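Cysteine desulfurase (Thermococcus onnurineus, PDB 5B89) probably catalyses, with pyridoxal 5'-phosphate as cofactor, the transfer of sulfur from L-cysteine to a sulfur carrier, giving L-alanine as the other product. Local coordinates at residues Arg143-Lys147 and Leu148-Leu152; Ser166-Glu169 and Lys170-Gly174; Lys198-Asp202 and Glu203-Phe207; Val220-Lys224 and Leu225-Phe229. All blocks are in the same frame, centred on the assembly; numbering follows the deposited sequence.

Contact 1 of 4, residues Arg143-Lys147 and Leu148-Leu152; sequences RLATK and LGLKL
The helix ends by turning its last residues back on its own carbonyls: Leu148 N reaches Leu144 O in a straight bond of 3.0 Å, while Ala145 O receives Leu150 N at 2.9 Å and, weakly, Gly149 N. The Leu150 N-H lies in the plane of the Ala145 carbonyl and takes a lone pair, with 161° at the hydrogen. Gly149, with positive phi, is where the chain leaves the helix. Past it, Leu150 comes back under the last turn, its CB 3.8 Å from Ala145 CB and its CG and CD1 lying against Ala145 CA. Leu152 follows in the strand, and its CB meets the same methyl at 4.2 Å, so the Ala145 methyl, on the last turn, touches both Leu150 and Leu152. Leu144 and Leu148, one helical turn apart, cross at an angle. With CG of Leu144 anti to its own N (chi1 -170°), CD1 runs up to CD1 of Leu148 at 3.4 Å, a tight fit for two methyls; Leu150 CD1 stands 4.2 Å from Leu144 CG. Phe121 packs on both Leu144 and Leu150, and Ile127 of the neighbouring strand backs Leu150 and Leu152. This is the helix-to-strand turn of a beta-alpha-beta unit, strand 126-129, helix 139-148 and strand 151-154, at the edge of the seven-stranded sheet.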
# COMPACT_ATOMS: atom_id res chain seq x y z
N ARG B 143 -9.37 3.19 19.99
CA ARG B 143 -10.02 1.90 19.75
C ARG B 143 -9.47 0.90 20.70
O ARG B 143 -10.25 0.16 21.35
CB ARG B 143 -9.93 1.43 18.26
CG ARG B 143 -10.56 0.11 17.95
CD ARG B 143 -10.38 -0.23 16.42
NE ARG B 143 -8.99 -0.29 16.01
CZ ARG B 143 -8.56 -0.42 14.74
NH1 ARG B 143 -9.46 -0.53 13.78
NH2 ARG B 143 -7.20 -0.45 14.50
N LEU B 144 -8.16 0.81 20.83
CA LEU B 144 -7.51 -0.24 21.69
C LEU B 144 -7.97 0.02 23.12
O LEU B 144 -8.37 -0.92 23.87
CB LEU B 144 -6.02 -0.18 21.49
CG LEU B 144 -5.13 -1.27 22.05
CD1 LEU B 144 -5.54 -2.57 21.38
CD2 LEU B 144 -3.68 -0.93 21.73
N ALA B 145 -7.94 1.28 23.54
CA ALA B 145 -8.29 1.63 24.95
C ALA B 145 -9.76 1.30 25.23
O ALA B 145 -10.08 0.81 26.35
CB ALA B 145 -8.01 3.10 25.26
N THR B 146 -10.65 1.54 24.28
CA THR B 146 -12.09 1.26 24.43
C THR B 146 -12.26 -0.25 24.49
O THR B 146 -12.92 -0.74 25.39
CB THR B 146 -12.91 1.79 23.25
OG1 THR B 146 -12.81 3.18 23.33
CG2 THR B 146 -14.33 1.40 23.32
N LYS B 147 -11.66 -0.99 23.58
CA LYS B 147 -11.80 -2.44 23.57
C LYS B 147 -11.32 -3.20 24.78
O LYS B 147 -11.95 -4.12 25.20
CB LYS B 147 -11.08 -3.04 22.38
CG LYS B 147 -11.82 -2.98 21.08
CD LYS B 147 -10.88 -3.32 19.94
CE LYS B 147 -10.37 -4.73 19.96
NZ LYS B 147 -10.18 -5.13 18.53
N LEU B 148 -10.16 -2.83 25.27
CA LEU B 148 -9.51 -3.51 26.35
C LEU B 148 -9.63 -2.88 27.71
O LEU B 148 -9.15 -3.43 28.61
CB LEU B 148 -8.03 -3.67 26.01
CG LEU B 148 -7.78 -4.30 24.65
CD1 LEU B 148 -6.35 -4.34 24.19
CD2 LEU B 148 -8.45 -5.64 24.52
N GLY B 149 -10.26 -1.73 27.82
CA GLY B 149 -10.42 -1.07 29.10
C GLY B 149 -9.16 -0.40 29.59
O GLY B 149 -8.79 -0.55 30.67
N LEU B 150 -8.48 0.34 28.73
CA LEU B 150 -7.25 0.97 29.07
C LEU B 150 -7.49 2.42 29.40
O LEU B 150 -8.50 2.98 28.99
CB LEU B 150 -6.24 0.92 27.88
CG LEU B 150 -6.12 -0.45 27.25
CD1 LEU B 150 -5.10 -0.38 26.12
CD2 LEU B 150 -5.74 -1.50 28.30
N LYS B 151 -6.52 3.02 30.03
CA LYS B 151 -6.52 4.42 30.29
C LYS B 151 -5.73 5.11 29.16
O LYS B 151 -4.65 4.74 28.93
CB LYS B 151 -5.79 4.70 31.56
CG LYS B 151 -6.52 4.23 32.80
CD LYS B 151 -5.62 4.35 34.00
CE LYS B 151 -6.27 3.79 35.26
NZ LYS B 151 -5.81 2.42 35.57
N LEU B 152 -6.31 6.10 28.52
CA LEU B 152 -5.65 6.87 27.46
C LEU B 152 -5.52 8.28 28.01
O LEU B 152 -6.49 8.92 28.20
CB LEU B 152 -6.46 6.85 26.18
CG LEU B 152 -5.85 7.65 25.02
CD1 LEU B 152 -4.44 7.19 24.72
CD2 LEU B 152 -6.72 7.59 23.78

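Contact 2 of 4, residues Ser166-Glu169 and Lys170-Gly174; sequences SDAE and KKIKG
Asp167 and Lys171 face each other one turn apart, an i to i+4 salt bridge along the short helix 165-172. Their side chains slant across one another. Asp167 has CG anti to its backbone N (chi1 -169°), which swings the carboxylate toward the following turn, and the lysine chain bends at chi2 and again at chi4 to bring its ammonium back. Lys171 NZ meets Asp167 OD2 at 2.7 Å on the syn lone pair, the side of the other oxygen, and OD1 stays farther away at 3.4 Å. Both ends have second partners: OD2 also accepts from Glu156 N and NZ also donates to Phe154 O, so the pair ties the helix to the end of strand 151-154 and the chain just after it. Beneath the bridge the backbone bond from Lys171 N to Asp167 O is nearly straight at 165°. Ala168 and Ile172 are the buried residues, directed at helix 193-203, where Leu196 touches Ala168 and Ile199 touches Ile172. Lys173 N closes the helix on Glu169 O. The Ile172 chain lies just beyond the Ala168 carbonyl oxygen: CG1 is 3.1 Å from Ala168 O, and CD1 carries on to 4.2 Å from Ala168 CB.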
# COMPACT_ATOMS: atom_id res chain seq x y z
N SER B 166 7.18 18.46 32.53
CA SER B 166 7.01 18.04 33.90
C SER B 166 5.78 17.16 33.96
O SER B 166 5.82 16.14 34.54
CB SER B 166 6.89 19.25 34.82
OG SER B 166 8.15 19.82 34.92
N ASP B 167 4.69 17.57 33.35
CA ASP B 167 3.53 16.75 33.25
C ASP B 167 3.85 15.44 32.47
O ASP B 167 3.31 14.36 32.80
CB ASP B 167 2.38 17.50 32.57
CG ASP B 167 1.11 16.79 32.68
OD1 ASP B 167 0.64 16.53 33.81
OD2 ASP B 167 0.47 16.35 31.66
N ALA B 168 4.66 15.57 31.39
CA ALA B 168 5.04 14.35 30.65
C ALA B 168 5.69 13.30 31.53
O ALA B 168 5.41 12.15 31.45
CB ALA B 168 5.95 14.69 29.50
N GLU B 169 6.55 13.75 32.43
CA GLU B 169 7.23 12.80 33.29
C GLU B 169 6.25 12.14 34.21
O GLU B 169 6.30 10.91 34.41
CB GLU B 169 8.21 13.56 34.14
CG GLU B 169 9.45 14.08 33.52
CD GLU B 169 10.34 14.79 34.55
OE1 GLU B 169 9.83 15.66 35.29
OE2 GLU B 169 11.53 14.48 34.61
N LYS B 170 5.32 12.89 34.72
CA LYS B 170 4.32 12.34 35.58
C LYS B 170 3.44 11.36 34.89
O LYS B 170 3.18 10.33 35.41
CB LYS B 170 3.45 13.42 36.20
CG LYS B 170 4.20 14.26 37.16
CD LYS B 170 3.51 15.54 37.57
CE LYS B 170 4.39 16.25 38.59
NZ LYS B 170 4.14 17.68 38.85
N LYS B 171 2.97 11.69 33.70
CA LYS B 171 2.10 10.82 32.99
C LYS B 171 2.77 9.56 32.46
O LYS B 171 2.16 8.55 32.43
CB LYS B 171 1.47 11.55 31.82
CG LYS B 171 0.55 12.70 32.24
CD LYS B 171 -0.80 12.49 31.65
CE LYS B 171 -1.85 13.36 32.31
NZ LYS B 171 -1.67 14.79 31.98
N ILE B 172 4.02 9.68 32.06
CA ILE B 172 4.72 8.55 31.39
C ILE B 172 5.15 7.50 32.46
O ILE B 172 5.23 6.31 32.16
CB ILE B 172 5.91 9.02 30.59
CG1 ILE B 172 5.36 9.85 29.40
CG2 ILE B 172 6.76 7.87 30.10
CD1 ILE B 172 6.48 10.57 28.65
N LYS B 173 5.35 7.94 33.71
CA LYS B 173 5.63 6.97 34.81
C LYS B 173 4.44 6.03 34.92
O LYS B 173 3.28 6.43 35.00
CB LYS B 173 5.88 7.74 36.13
CG LYS B 173 6.10 6.79 37.34
CD LYS B 173 5.99 7.56 38.66
CE LYS B 173 6.14 6.65 39.88
NZ LYS B 173 7.43 5.89 39.86
N GLY B 174 4.72 4.72 34.84
CA GLY B 174 3.66 3.74 34.86
C GLY B 174 2.93 3.49 33.54
O GLY B 174 2.01 2.73 33.52

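Contact 3 of 4, residues Lys198-Asp202 and Glu203-Phe207; sequences KIAKD and EGAIF
Ala200 and Ala205 face each other across a Schellman motif, the turn that ends helix 193-203 and feeds strand 206-210 in a beta-alpha-beta unit begun by strand 177-181. Backbone bonds come first. Ala200 O is the acceptor for Ala205 N at 2.9 Å and, weakly, for Glu203 N, whose main bond goes to Ile199 O. Gly204 N donates to Lys201 O at 3.2 Å, but it comes from above the carbonyl plane, 71° out of it, and so does not sit on a lone pair. Gly204 itself has positive phi, which turns the chain away from the helix axis and brings Ala205 N round to the carbonyl of Ala200.

Charged groups lie on the solvent side. Lys198 and Asp202, both in the helix and one turn apart, form a salt bridge, NZ to OD2 at 2.9 Å on the syn lone pair. Glu203 lays CB and CG against the Ile199 carbonyl, CG 3.3 Å from Ile199 O, and bends at chi2 (-58°) beyond that point.

The apolar contacts are on the inner side. The Ala200 methyl meets the methyl of Ala205 at 4.1 Å, and Ile199, just before it, leads its end away toward Glu169 and Ile172 of helix 165-172. Phe207, in the strand, packs on Val178, Val180, Val193 and Leu196. Its chi1 of -165°, CG opposite the backbone N, sets the ring beneath the helix, where Ala200 CB touches it obliquely, nearest to Phe207 CD1 at 3.8 Å.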
# COMPACT_ATOMS: atom_id res chain seq x y z
N LYS B 198 13.62 9.56 26.13
CA LYS B 198 14.45 9.32 27.35
C LYS B 198 13.56 9.03 28.51
O LYS B 198 13.79 8.02 29.25
CB LYS B 198 15.42 10.44 27.65
CG LYS B 198 16.16 10.27 28.99
CD LYS B 198 17.01 11.49 29.29
CE LYS B 198 17.40 11.60 30.84
NZ LYS B 198 18.02 10.34 31.28
N ILE B 199 12.54 9.79 28.78
CA ILE B 199 11.57 9.52 29.78
C ILE B 199 10.92 8.17 29.66
O ILE B 199 10.83 7.37 30.62
CB ILE B 199 10.51 10.63 29.94
CG1 ILE B 199 11.17 12.00 30.24
CG2 ILE B 199 9.53 10.27 30.99
CD1 ILE B 199 10.27 13.20 30.04
N ALA B 200 10.47 7.85 28.45
CA ALA B 200 9.81 6.56 28.24
C ALA B 200 10.83 5.44 28.45
O ALA B 200 10.39 4.42 29.08
CB ALA B 200 9.23 6.48 26.77
N LYS B 201 12.04 5.54 28.00
CA LYS B 201 13.06 4.48 28.19
C LYS B 201 13.31 4.32 29.74
O LYS B 201 13.35 3.18 30.27
CB LYS B 201 14.32 4.86 27.54
CG LYS B 201 15.55 3.99 27.84
CD LYS B 201 16.77 4.52 27.11
CE LYS B 201 17.87 3.47 27.15
NZ LYS B 201 19.07 4.01 26.46
N ASP B 202 13.43 5.46 30.37
CA ASP B 202 13.75 5.41 31.82
C ASP B 202 12.56 4.84 32.59
O ASP B 202 12.81 4.16 33.65
CB ASP B 202 14.15 6.84 32.35
CG ASP B 202 15.45 7.36 31.79
OD1 ASP B 202 16.22 6.61 31.14
OD2 ASP B 202 15.78 8.58 32.00
N GLU B 203 11.31 4.98 32.22
CA GLU B 203 10.18 4.44 32.85
C GLU B 203 9.70 3.06 32.39
O GLU B 203 8.71 2.55 32.91
CB GLU B 203 9.02 5.46 32.80
CG GLU B 203 9.34 6.81 33.48
CD GLU B 203 9.74 6.74 34.97
OE1 GLU B 203 9.32 5.73 35.63
OE2 GLU B 203 10.45 7.71 35.42
N GLY B 204 10.42 2.48 31.41
CA GLY B 204 10.00 1.17 30.87
C GLY B 204 8.75 1.19 30.00
O GLY B 204 8.11 0.17 29.84
N ALA B 205 8.39 2.34 29.35
CA ALA B 205 7.26 2.43 28.45
C ALA B 205 7.77 2.18 27.00
O ALA B 205 8.82 2.68 26.64
CB ALA B 205 6.67 3.84 28.52
N ILE B 206 6.96 1.51 26.22
CA ILE B 206 7.22 1.37 24.77
C ILE B 206 7.03 2.80 24.15
O ILE B 206 6.07 3.45 24.50
CB ILE B 206 6.31 0.39 24.15
CG1 ILE B 206 6.60 -1.01 24.73
CG2 ILE B 206 6.45 0.42 22.58
CD1 ILE B 206 5.50 -1.98 24.41
N PHE B 207 7.98 3.19 23.30
CA PHE B 207 7.95 4.53 22.66
C PHE B 207 7.69 4.44 21.11
O PHE B 207 8.53 3.87 20.44
CB PHE B 207 9.24 5.23 22.99
CG PHE B 207 9.21 6.75 22.72
CD1 PHE B 207 8.22 7.55 23.27
CD2 PHE B 207 10.19 7.30 21.92
CE1 PHE B 207 8.25 8.93 23.02
CE2 PHE B 207 10.22 8.64 21.65
CZ PHE B 207 9.28 9.47 22.21

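Contact 4 of 4, residues Val220-Lys224 and Leu225-Phe229; sequences VNVKK and LHADF
The imidazole of His226 folds back over the turn that it closes, with Lys223 O on one face, 3.7 Å above the ring plane and offset toward the rim, and Lys224 O above the same face, 3.6 Å from ND1; ND1 also bonds weakly to Glu194 O. The His226 backbone closes that type I turn: its N bonds Lys223 O at 3.1 Å from well above the carbonyl plane. His226 has left-handed helical angles, and with these the next residue comes round, Ala227 N bonding Val222 O at 3.0 Å in that carbonyl's plane. One residue earlier, Leu225 N donates to Asn221 O, nearly end-on to the carbonyl. Asn221 works twice, since its OD1 also accepts from Lys224 N at 3.1 Å in an Asx motif.

Leu225 is buried, its CG 3.2 Å from Asn221 O, and CD1 reaches Val220 CG1 at 4.3 Å; beyond it are Val193 and Glu194 of helix 193-203. Val222 and Ala227 also bring their CB atoms to 4.3 Å, with Tyr248 and Val209 of the sheet behind them. Lys224 runs out extended to a salt bridge with Glu219. With three backbone carbonyls and the Asn221 amide oxygen all engaged by N-H groups, a loop with no regular helix holds its shape through its own polar atoms, while its leucine, valines and alanine are buried against the fold.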
# COMPACT_ATOMS: atom_id res chain seq x y z
N VAL B 220 15.86 12.48 11.44
CA VAL B 220 15.06 11.49 12.08
C VAL B 220 15.91 10.27 12.33
O VAL B 220 16.32 9.65 11.36
CB VAL B 220 13.77 11.11 11.28
CG1 VAL B 220 13.07 9.92 11.94
CG2 VAL B 220 12.87 12.32 11.26
N ASN B 221 16.29 9.98 13.60
CA ASN B 221 17.24 8.93 13.85
C ASN B 221 16.69 8.11 15.02
O ASN B 221 16.45 8.66 16.13
CB ASN B 221 18.58 9.51 14.24
CG ASN B 221 19.61 8.47 14.52
OD1 ASN B 221 19.55 7.82 15.51
ND2 ASN B 221 20.45 8.17 13.53
N VAL B 222 16.48 6.82 14.83
CA VAL B 222 15.82 6.02 15.79
C VAL B 222 16.58 5.90 17.15
O VAL B 222 15.95 5.72 18.19
CB VAL B 222 15.41 4.63 15.28
CG1 VAL B 222 14.36 4.77 14.14
CG2 VAL B 222 16.61 3.81 14.89
N LYS B 223 17.88 5.86 17.04
CA LYS B 223 18.77 5.78 18.28
C LYS B 223 18.65 7.09 19.12
O LYS B 223 18.33 7.03 20.35
CB LYS B 223 20.20 5.56 17.84
CG LYS B 223 20.45 4.29 16.99
CD LYS B 223 21.86 4.08 16.36
CE LYS B 223 21.93 4.27 14.80
NZ LYS B 223 22.64 5.54 14.32
N LYS B 224 18.75 8.23 18.46
CA LYS B 224 18.68 9.52 19.09
C LYS B 224 17.33 9.75 19.69
O LYS B 224 17.21 10.34 20.75
CB LYS B 224 18.99 10.66 18.16
CG LYS B 224 20.37 10.59 17.65
CD LYS B 224 20.79 11.83 16.94
CE LYS B 224 22.17 11.54 16.35
NZ LYS B 224 22.58 12.77 15.63
N LEU B 225 16.26 9.25 19.05
CA LEU B 225 14.92 9.46 19.52
C LEU B 225 14.46 8.42 20.54
O LEU B 225 13.36 8.49 21.06
CB LEU B 225 13.97 9.42 18.31
CG LEU B 225 14.13 10.57 17.34
CD1 LEU B 225 13.12 10.36 16.19
CD2 LEU B 225 14.07 12.02 17.91
N HIS B 226 15.30 7.39 20.74
CA HIS B 226 14.92 6.27 21.60
C HIS B 226 13.67 5.56 21.22
O HIS B 226 12.90 5.03 21.97
CB HIS B 226 14.82 6.66 23.10
CG HIS B 226 15.99 7.45 23.60
ND1 HIS B 226 16.03 8.83 23.75
CD2 HIS B 226 17.23 6.99 23.86
CE1 HIS B 226 17.25 9.17 24.16
NE2 HIS B 226 17.99 8.07 24.25
N ALA B 227 13.45 5.51 19.89
CA ALA B 227 12.26 4.87 19.34
C ALA B 227 12.28 3.32 19.41
O ALA B 227 13.26 2.73 19.09
CB ALA B 227 12.07 5.32 17.85
N ASP B 228 11.15 2.79 19.80
CA ASP B 228 10.86 1.38 19.67
C ASP B 228 10.09 1.08 18.35
O ASP B 228 10.32 0.04 17.73
CB ASP B 228 10.07 0.87 20.84
CG ASP B 228 10.92 0.98 22.18
OD1 ASP B 228 12.08 0.60 22.16
OD2 ASP B 228 10.27 1.48 23.11
N PHE B 229 9.19 1.99 17.99
CA PHE B 229 8.47 1.92 16.69
C PHE B 229 8.50 3.30 16.17
O PHE B 229 8.37 4.30 16.91
CB PHE B 229 7.07 1.44 16.89
CG PHE B 229 6.98 0.04 17.42
CD1 PHE B 229 7.06 -0.19 18.75
CD2 PHE B 229 6.76 -1.03 16.58
CE1 PHE B 229 6.99 -1.50 19.23
CE2 PHE B 229 6.73 -2.35 17.04
CZ PHE B 229 6.82 -2.56 18.35

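In the fold
In contacts 1 and 3 a helix end turns through a positive-phi glycine into a parallel strand of the seven-stranded sheet: contact 1 at the outermost strand 151-154, contact 3 farther in, at strand 206-210. Contact 2, within one helix, has fewer buried residues than contact 3, on which it packs through Ile172 and Ile199, and its salt bridge spans its two segments, while that of contact 3 lies within one. Contact 4, an irregular loop nearer the chain's centre, touches contact 3 through the bond from Phe207 N to Asp228 OD2 and the strand pairing of Phe207 with Phe229. Its Val220 side chain is about 11 Å from the bound cofactor, whereas contacts 1, 2 and 3 lie away from the active site.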